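DUF3194 domain-containing protein (PDB 3UEB) is of unknown function but forms a two-subunit alpha-and-beta assembly whose antiparallel sheet runs on from one copy into the other. Local coordinates at residues L29-I34 against I50-R55; I35-D40 against I84-E89; E21-I26 against T61-I66. One frame throughout, in Å; residues are numbered along the deposited sequence.

Interaction 1: L29-I34 against I50-R55; sequences LAQETI and IEVTMR
Gln31 reaches from the helix to the strand and meets Val52 in two ways at once. With CG anti to the backbone N (chi1 177°), its chain runs obliquely past the valine, CG lying 3.7 Å from Val52 CB, and its amide arrives at the peptide beyond. Gln31 NE2 donates to Val52 O over 2.9 Å in a nearly straight bond, 165° at the hydrogen. The acceptor lies in the plane of the amide, whereas the nitrogen stands well above the plane of the carbonyl, 47° out of it. Gln31 OE1 accepts from Gln31 NE2 of the second subunit, and with both ends engaged the buried amide is probably fixed in its rotation. Met54 crosses this group at about a right angle; its chain bends at the last torsion, and CE comes to 3.3 Å from Gln31 OE1. Ile34 adds a looser apolar touch, CG2 to Val52 CG2 at 4.3 Å. Segment 29-34 runs almost antiparallel to segment 50-55, their axes coming within 8.4 Å. Strand 63-71 lies beside strand 49-56 on one side, a strand of the second subunit pairs antiparallel with its other edge, and helix 80-104 packs against Leu29 and Thr33.

Interaction 2: I35-D40 against I84-E89; sequences IDYVFD and IDEAVE
This is a close helix-to-helix contact in which the ring of Tyr37, on helix 20-41, lies over the backbone of Glu86 and Ala87 on helix 80-104. The nearest CA atoms are those of Tyr37 and Ala87, only 5.5 Å apart, an approach consistent with the small alanine side chain. Ala87 CA sits over one face of the ring, 4.0 Å from its centroid and 27° off the normal, a CH-pi contact. Toward the rim of that face lie Ala87 N and Glu86 C, so the tyrosine rests on main chain as much as on side chain. Ala87 CB lies over the rim of the same face, 3.8 Å from Tyr37 CD2. The two helices belong to an alpha-and-beta fold in which the chain runs strand, helix, two strands, helix, and both helices lie against a three-stranded antiparallel sheet: Val38 of the first touches Ile50, and Val88 of the second touches Ile11. Tyr37 is directed across the gap by its first torsion, which sets CG anti to the backbone N (chi1 -157°) and carries the phenol past Ala87 to the edge of the contact. There Tyr37 OH donates to Glu86 OE1 over 3.2 Å, a rather long bond that uses the oxygen's anti lone pair. The carboxylate is turned 84° from the ring plane, nearly perpendicular to it. Glu86 CB supports the same end of the ring, 3.7 Å from Tyr37 CE2. Leu83 and Arg90 of helix 80-104 also touch the tyrosine, and the ring of His41 stacks with it.

Interaction 3: E21-I26 against T61-I66; sequences EQLIEI and TLDLEI
The backbones of helix segment 21-26 and segment 61-66 come nearest at Leu23 and Leu64, whose CA atoms stand 7.3 Å apart, a spacing bridged by side chains alone. The site lies near the start of helix 20-41 and close to an ST turn at Thr61 that leads into strand 63-71, toward one end of the helix-on-sheet packing of this alpha-and-beta fold. Leu23 points at the strand and spreads its two methyls over the side of Asp63, the two side chains crossing at about a right angle. Leu23 CD2 lies 3.9 Å from Asp63 CG, and Leu23 CD1 lies 4.0 Å from Asp63 CB, so the methyls lie against CB and the carboxylate carbon, while the oxygens also have polar partners. Asp63 OD1 accepts from Leu15 N, and OD2 forms a salt bridge with Arg58, which itself touches Leu23. With an alanine here, CG and both methyls are gone, and Asp63 would probably lose its apolar cover on the helix side, leaving its salt bridge to Arg58 less shielded. One turn along the helix, Ile26 meets Leu64 through branch methyls, CG2 to CD2 at 4.2 Å. Leu64 holds CG anti to its own N (chi1 175°), which extends its methyls to the helix. The far end of Ile26 leads instead toward helix 80-104, where Val95 and Leu99 receive it. In the turn itself, Thr61 OG1 bonds to Asn57 O and also accepts from Asp63 N over 3.0 Å, with an angle of 137° at the hydrogen.

All three contacts are buried and all use helix 20-41, taken at successive places along its length, yet each place has its own chemistry. Interaction 1 lies deepest, its centre about 4 Å from the centre of the chain, and pairs the helix with the sheet edge that continues into the second subunit. Interaction 2 joins the same helix to helix 80-104, replacing the side-chain amide hydrogen bond with aromatic packing and a polar rim. Interaction 3, the most peripheral, has no hydrogen bond across it: leucine and isoleucine methyls meet a leucine and an aspartate whose oxygens bond elsewhere. Interactions 1 and 2 touch where Val52 CG2 meets Ile35 CG1; interactions 1 and 3 touch through neighbouring strands, Met54 against Ile66. Interactions 2 and 3 stay apart, about 6 Å between nearest atoms.

Interaction 1: L29-I34 against I50-R55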
# COMPACT_ATOMS: atom_id res chain seq x y z
N LEU A 29 7.34 0.06 -4.28
CA LEU A 29 8.43 -0.90 -4.10
C LEU A 29 8.70 -1.11 -2.61
O LEU A 29 8.86 -2.24 -2.13
CB LEU A 29 9.69 -0.40 -4.80
CG LEU A 29 10.94 -1.30 -4.72
CD1 LEU A 29 10.61 -2.69 -5.26
CD2 LEU A 29 12.08 -0.67 -5.52
N ALA A 30 8.73 -0.00 -1.87
CA ALA A 30 8.99 -0.02 -0.44
C ALA A 30 7.92 -0.80 0.32
O ALA A 30 8.23 -1.77 1.02
CB ALA A 30 9.06 1.41 0.09
N GLN A 31 6.67 -0.37 0.17
CA GLN A 31 5.54 -0.99 0.84
C GLN A 31 5.43 -2.48 0.57
O GLN A 31 5.23 -3.28 1.49
CB GLN A 31 4.24 -0.32 0.42
CG GLN A 31 3.00 -0.96 1.04
CD GLN A 31 1.79 -0.87 0.14
OE1 GLN A 31 1.89 -1.06 -1.07
NE2 GLN A 31 0.63 -0.60 0.73
N GLU A 32 5.54 -2.85 -0.70
CA GLU A 32 5.43 -4.25 -1.10
C GLU A 32 6.63 -5.09 -0.69
O GLU A 32 6.51 -6.29 -0.47
CB GLU A 32 5.16 -4.31 -2.61
CG GLU A 32 3.91 -3.49 -2.97
CD GLU A 32 3.61 -3.44 -4.45
OE1 GLU A 32 4.47 -3.86 -5.25
OE2 GLU A 32 2.49 -2.97 -4.80
N THR A 33 7.80 -4.46 -0.57
CA THR A 33 8.97 -5.20 -0.12
C THR A 33 8.67 -5.61 1.33
O THR A 33 8.97 -6.72 1.75
CB THR A 33 10.25 -4.32 -0.15
OG1 THR A 33 10.59 -4.03 -1.52
CG2 THR A 33 11.42 -5.04 0.52
N ILE A 34 8.07 -4.69 2.07
CA ILE A 34 7.74 -4.94 3.47
C ILE A 34 6.65 -6.02 3.61
O ILE A 34 6.74 -6.88 4.48
CB ILE A 34 7.28 -3.64 4.16
CG1 ILE A 34 8.47 -2.67 4.22
CG2 ILE A 34 6.76 -3.94 5.57
CD1 ILE A 34 8.13 -1.29 4.78
N ILE A 50 -2.05 -7.28 9.28
CA ILE A 50 -0.94 -6.51 8.76
C ILE A 50 -1.47 -5.31 7.99
O ILE A 50 -2.44 -5.42 7.23
CB ILE A 50 -0.01 -7.37 7.86
CG1 ILE A 50 1.13 -6.49 7.33
CG2 ILE A 50 -0.80 -8.01 6.72
CD1 ILE A 50 2.07 -7.22 6.37
N GLU A 51 -0.86 -4.16 8.21
CA GLU A 51 -1.26 -2.94 7.53
C GLU A 51 -0.03 -2.13 7.15
O GLU A 51 0.77 -1.76 8.01
CB GLU A 51 -2.16 -2.09 8.43
CG GLU A 51 -3.30 -2.88 9.03
CD GLU A 51 -4.17 -2.04 9.93
OE1 GLU A 51 -5.02 -2.63 10.63
OE2 GLU A 51 -4.01 -0.80 9.94
N VAL A 52 0.12 -1.88 5.86
CA VAL A 52 1.24 -1.12 5.37
C VAL A 52 0.72 0.04 4.53
O VAL A 52 0.01 -0.14 3.53
CB VAL A 52 2.17 -2.01 4.54
CG1 VAL A 52 3.45 -1.25 4.22
CG2 VAL A 52 2.50 -3.29 5.32
N THR A 53 1.07 1.24 4.97
CA THR A 53 0.63 2.46 4.34
C THR A 53 1.74 3.19 3.61
O THR A 53 2.87 3.25 4.09
CB THR A 53 0.09 3.44 5.39
OG1 THR A 53 -0.93 2.80 6.17
CG2 THR A 53 -0.49 4.69 4.73
N MET A 54 1.43 3.74 2.44
CA MET A 54 2.40 4.55 1.71
C MET A 54 1.71 5.90 1.55
O MET A 54 0.53 5.97 1.18
CB MET A 54 2.76 3.96 0.34
CG MET A 54 1.79 4.24 -0.80
SD MET A 54 2.47 3.74 -2.39
CE MET A 54 2.19 2.00 -2.27
N ARG A 55 2.44 6.96 1.85
CA ARG A 55 1.92 8.31 1.73
C ARG A 55 2.86 9.14 0.86
O ARG A 55 4.03 9.30 1.19
CB ARG A 55 1.80 8.96 3.12
CG ARG A 55 1.35 10.42 3.07
CD ARG A 55 1.47 11.11 4.43
NE ARG A 55 1.03 12.50 4.38
CZ ARG A 55 1.20 13.39 5.36
NH1 ARG A 55 0.75 14.63 5.22
NH2 ARG A 55 1.82 13.03 6.48

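Interaction 2: I35-D40 against I84-E89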
# COMPACT_ATOMS: atom_id res chain seq x y z
N ILE A 35 5.64 -5.97 2.74
CA ILE A 35 4.56 -6.96 2.77
C ILE A 35 5.13 -8.34 2.43
O ILE A 35 4.85 -9.33 3.11
CB ILE A 35 3.45 -6.63 1.74
CG1 ILE A 35 2.81 -5.28 2.09
CG2 ILE A 35 2.38 -7.72 1.74
CD1 ILE A 35 1.90 -4.75 0.99
N ASP A 36 5.92 -8.40 1.37
CA ASP A 36 6.53 -9.65 0.96
C ASP A 36 7.34 -10.23 2.11
O ASP A 36 7.22 -11.41 2.42
CB ASP A 36 7.45 -9.44 -0.25
CG ASP A 36 6.68 -9.19 -1.53
OD1 ASP A 36 5.43 -9.34 -1.51
OD2 ASP A 36 7.31 -8.85 -2.56
N TYR A 37 8.16 -9.39 2.73
CA TYR A 37 9.00 -9.86 3.82
C TYR A 37 8.20 -10.49 4.95
O TYR A 37 8.56 -11.54 5.45
CB TYR A 37 9.83 -8.72 4.40
CG TYR A 37 11.06 -9.21 5.11
CD1 TYR A 37 12.25 -9.40 4.42
CD2 TYR A 37 11.03 -9.51 6.47
CE1 TYR A 37 13.39 -9.88 5.06
CE2 TYR A 37 12.16 -9.99 7.12
CZ TYR A 37 13.33 -10.17 6.41
OH TYR A 37 14.45 -10.66 7.04
N VAL A 38 7.11 -9.84 5.36
CA VAL A 38 6.30 -10.38 6.44
C VAL A 38 5.72 -11.75 6.10
O VAL A 38 5.80 -12.67 6.91
CB VAL A 38 5.16 -9.42 6.80
CG1 VAL A 38 4.21 -10.09 7.77
CG2 VAL A 38 5.73 -8.16 7.43
N PHE A 39 5.15 -11.89 4.90
CA PHE A 39 4.56 -13.17 4.50
C PHE A 39 5.56 -14.25 4.13
O PHE A 39 5.21 -15.43 4.04
CB PHE A 39 3.57 -12.97 3.35
CG PHE A 39 2.25 -12.41 3.79
CD1 PHE A 39 1.94 -11.08 3.58
CD2 PHE A 39 1.31 -13.23 4.43
CE1 PHE A 39 0.71 -10.55 4.00
CE2 PHE A 39 0.09 -12.71 4.86
CZ PHE A 39 -0.22 -11.37 4.65
N ASP A 40 6.81 -13.87 3.89
CA ASP A 40 7.82 -14.87 3.55
C ASP A 40 8.47 -15.39 4.82
O ASP A 40 9.17 -16.40 4.79
CB ASP A 40 8.91 -14.28 2.65
CG ASP A 40 8.43 -14.04 1.22
OD1 ASP A 40 7.60 -14.83 0.72
OD2 ASP A 40 8.91 -13.08 0.60
N ILE A 84 9.66 -6.47 12.02
CA ILE A 84 9.38 -5.22 11.34
C ILE A 84 10.70 -4.55 10.97
O ILE A 84 10.86 -4.05 9.86
CB ILE A 84 8.53 -4.25 12.21
CG1 ILE A 84 7.12 -4.82 12.40
CG2 ILE A 84 8.43 -2.88 11.54
CD1 ILE A 84 6.20 -3.89 13.19
N ASP A 85 11.65 -4.54 11.91
CA ASP A 85 12.96 -3.93 11.66
C ASP A 85 13.64 -4.54 10.45
O ASP A 85 14.16 -3.82 9.59
CB ASP A 85 13.89 -4.08 12.86
CG ASP A 85 13.47 -3.22 14.03
OD1 ASP A 85 13.10 -2.05 13.81
OD2 ASP A 85 13.51 -3.72 15.18
N GLU A 86 13.65 -5.87 10.39
CA GLU A 86 14.25 -6.57 9.27
C GLU A 86 13.54 -6.26 7.95
O GLU A 86 14.18 -6.05 6.92
CB GLU A 86 14.21 -8.08 9.52
CG GLU A 86 15.42 -8.60 10.28
CD GLU A 86 15.18 -9.96 10.90
OE1 GLU A 86 14.63 -10.85 10.21
OE2 GLU A 86 15.54 -10.13 12.08
N ALA A 87 12.20 -6.23 7.99
CA ALA A 87 11.42 -5.93 6.79
C ALA A 87 11.78 -4.55 6.26
O ALA A 87 11.97 -4.38 5.05
CB ALA A 87 9.93 -5.98 7.10
N VAL A 88 11.88 -3.58 7.16
CA VAL A 88 12.21 -2.20 6.82
C VAL A 88 13.62 -2.07 6.25
O VAL A 88 13.83 -1.43 5.21
CB VAL A 88 12.05 -1.28 8.06
CG1 VAL A 88 12.58 0.15 7.77
CG2 VAL A 88 10.58 -1.21 8.44
N GLU A 89 14.61 -2.67 6.91
CA GLU A 89 15.98 -2.61 6.42
C GLU A 89 16.04 -3.21 5.01
O GLU A 89 16.72 -2.68 4.13
CB GLU A 89 16.93 -3.36 7.37
CG GLU A 89 17.17 -2.62 8.70
CD GLU A 89 17.89 -1.29 8.52
OE1 GLU A 89 17.43 -0.28 9.11
OE2 GLU A 89 18.91 -1.24 7.80

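Interaction 3: E21-I26 against T61-I66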
# COMPACT_ATOMS: atom_id res chain seq x y z
N GLU A 21 6.35 10.90 -10.21
CA GLU A 21 5.94 9.60 -10.73
C GLU A 21 6.83 8.48 -10.17
O GLU A 21 6.33 7.45 -9.69
CB GLU A 21 6.00 9.58 -12.25
CG GLU A 21 5.94 8.20 -12.86
CD GLU A 21 5.86 8.22 -14.37
OE1 GLU A 21 6.71 8.88 -15.01
OE2 GLU A 21 4.95 7.58 -14.92
N GLN A 22 8.14 8.68 -10.23
CA GLN A 22 9.08 7.69 -9.72
C GLN A 22 8.90 7.55 -8.21
O GLN A 22 9.27 6.54 -7.62
CB GLN A 22 10.52 8.10 -10.05
CG GLN A 22 10.77 8.27 -11.54
CD GLN A 22 12.15 8.81 -11.83
OE1 GLN A 22 12.62 9.72 -11.15
NE2 GLN A 22 12.79 8.27 -12.86
N LEU A 23 8.31 8.57 -7.59
CA LEU A 23 8.07 8.55 -6.16
C LEU A 23 7.00 7.50 -5.86
O LEU A 23 7.10 6.76 -4.87
CB LEU A 23 7.59 9.93 -5.71
CG LEU A 23 7.97 10.42 -4.32
CD1 LEU A 23 9.50 10.37 -4.15
CD2 LEU A 23 7.48 11.85 -4.15
N ILE A 24 5.98 7.43 -6.71
CA ILE A 24 4.90 6.46 -6.56
C ILE A 24 5.49 5.05 -6.71
O ILE A 24 5.21 4.16 -5.91
CB ILE A 24 3.79 6.66 -7.65
CG1 ILE A 24 2.80 7.74 -7.20
CG2 ILE A 24 3.05 5.36 -7.93
CD1 ILE A 24 3.40 9.12 -7.10
N GLU A 25 6.30 4.88 -7.74
CA GLU A 25 6.95 3.60 -8.02
C GLU A 25 7.77 3.13 -6.81
O GLU A 25 7.71 1.96 -6.42
CB GLU A 25 7.86 3.74 -9.23
CG GLU A 25 8.42 2.43 -9.75
CD GLU A 25 9.57 2.66 -10.72
OE1 GLU A 25 9.48 3.58 -11.56
OE2 GLU A 25 10.57 1.91 -10.64
N ILE A 26 8.55 4.05 -6.23
CA ILE A 26 9.38 3.70 -5.08
C ILE A 26 8.51 3.44 -3.85
O ILE A 26 8.79 2.53 -3.07
CB ILE A 26 10.39 4.83 -4.77
CG1 ILE A 26 11.40 4.94 -5.91
CG2 ILE A 26 11.10 4.55 -3.44
CD1 ILE A 26 12.22 3.68 -6.13
N THR A 61 5.83 16.97 3.03
CA THR A 61 6.64 15.99 3.76
C THR A 61 7.99 15.83 3.06
O THR A 61 8.28 16.52 2.08
CB THR A 61 5.96 14.58 3.82
OG1 THR A 61 6.06 13.93 2.55
CG2 THR A 61 4.50 14.71 4.19
N LEU A 62 8.82 14.91 3.56
CA LEU A 62 10.11 14.66 2.95
C LEU A 62 9.88 14.14 1.53
O LEU A 62 10.72 14.30 0.65
CB LEU A 62 10.90 13.63 3.76
CG LEU A 62 11.97 14.19 4.70
CD1 LEU A 62 11.35 15.15 5.70
CD2 LEU A 62 12.67 13.04 5.41
N ASP A 63 8.72 13.51 1.32
CA ASP A 63 8.30 12.95 0.03
C ASP A 63 7.47 11.71 0.24
O ASP A 63 6.30 11.65 -0.16
CB ASP A 63 9.50 12.58 -0.84
CG ASP A 63 9.96 13.72 -1.73
OD1 ASP A 63 11.05 13.59 -2.33
OD2 ASP A 63 9.23 14.73 -1.83
N LEU A 64 8.09 10.71 0.85
CA LEU A 64 7.43 9.44 1.08
C LEU A 64 7.42 9.07 2.55
O LEU A 64 8.40 9.27 3.27
CB LEU A 64 8.12 8.34 0.27
CG LEU A 64 7.66 6.89 0.46
CD1 LEU A 64 6.20 6.72 0.00
CD2 LEU A 64 8.57 5.99 -0.35
N GLU A 65 6.29 8.54 2.99
CA GLU A 65 6.15 8.10 4.36
C GLU A 65 5.57 6.70 4.30
O GLU A 65 4.64 6.43 3.54
CB GLU A 65 5.25 9.04 5.16
CG GLU A 65 5.81 10.46 5.27
CD GLU A 65 5.21 11.26 6.42
OE1 GLU A 65 5.65 12.42 6.63
OE2 GLU A 65 4.31 10.74 7.11
N ILE A 66 6.16 5.79 5.08
CA ILE A 66 5.69 4.42 5.10
C ILE A 66 5.35 4.06 6.53
O ILE A 66 6.14 4.28 7.44
CB ILE A 66 6.78 3.45 4.61
CG1 ILE A 66 7.08 3.69 3.13
CG2 ILE A 66 6.33 2.02 4.85
CD1 ILE A 66 5.90 3.44 2.20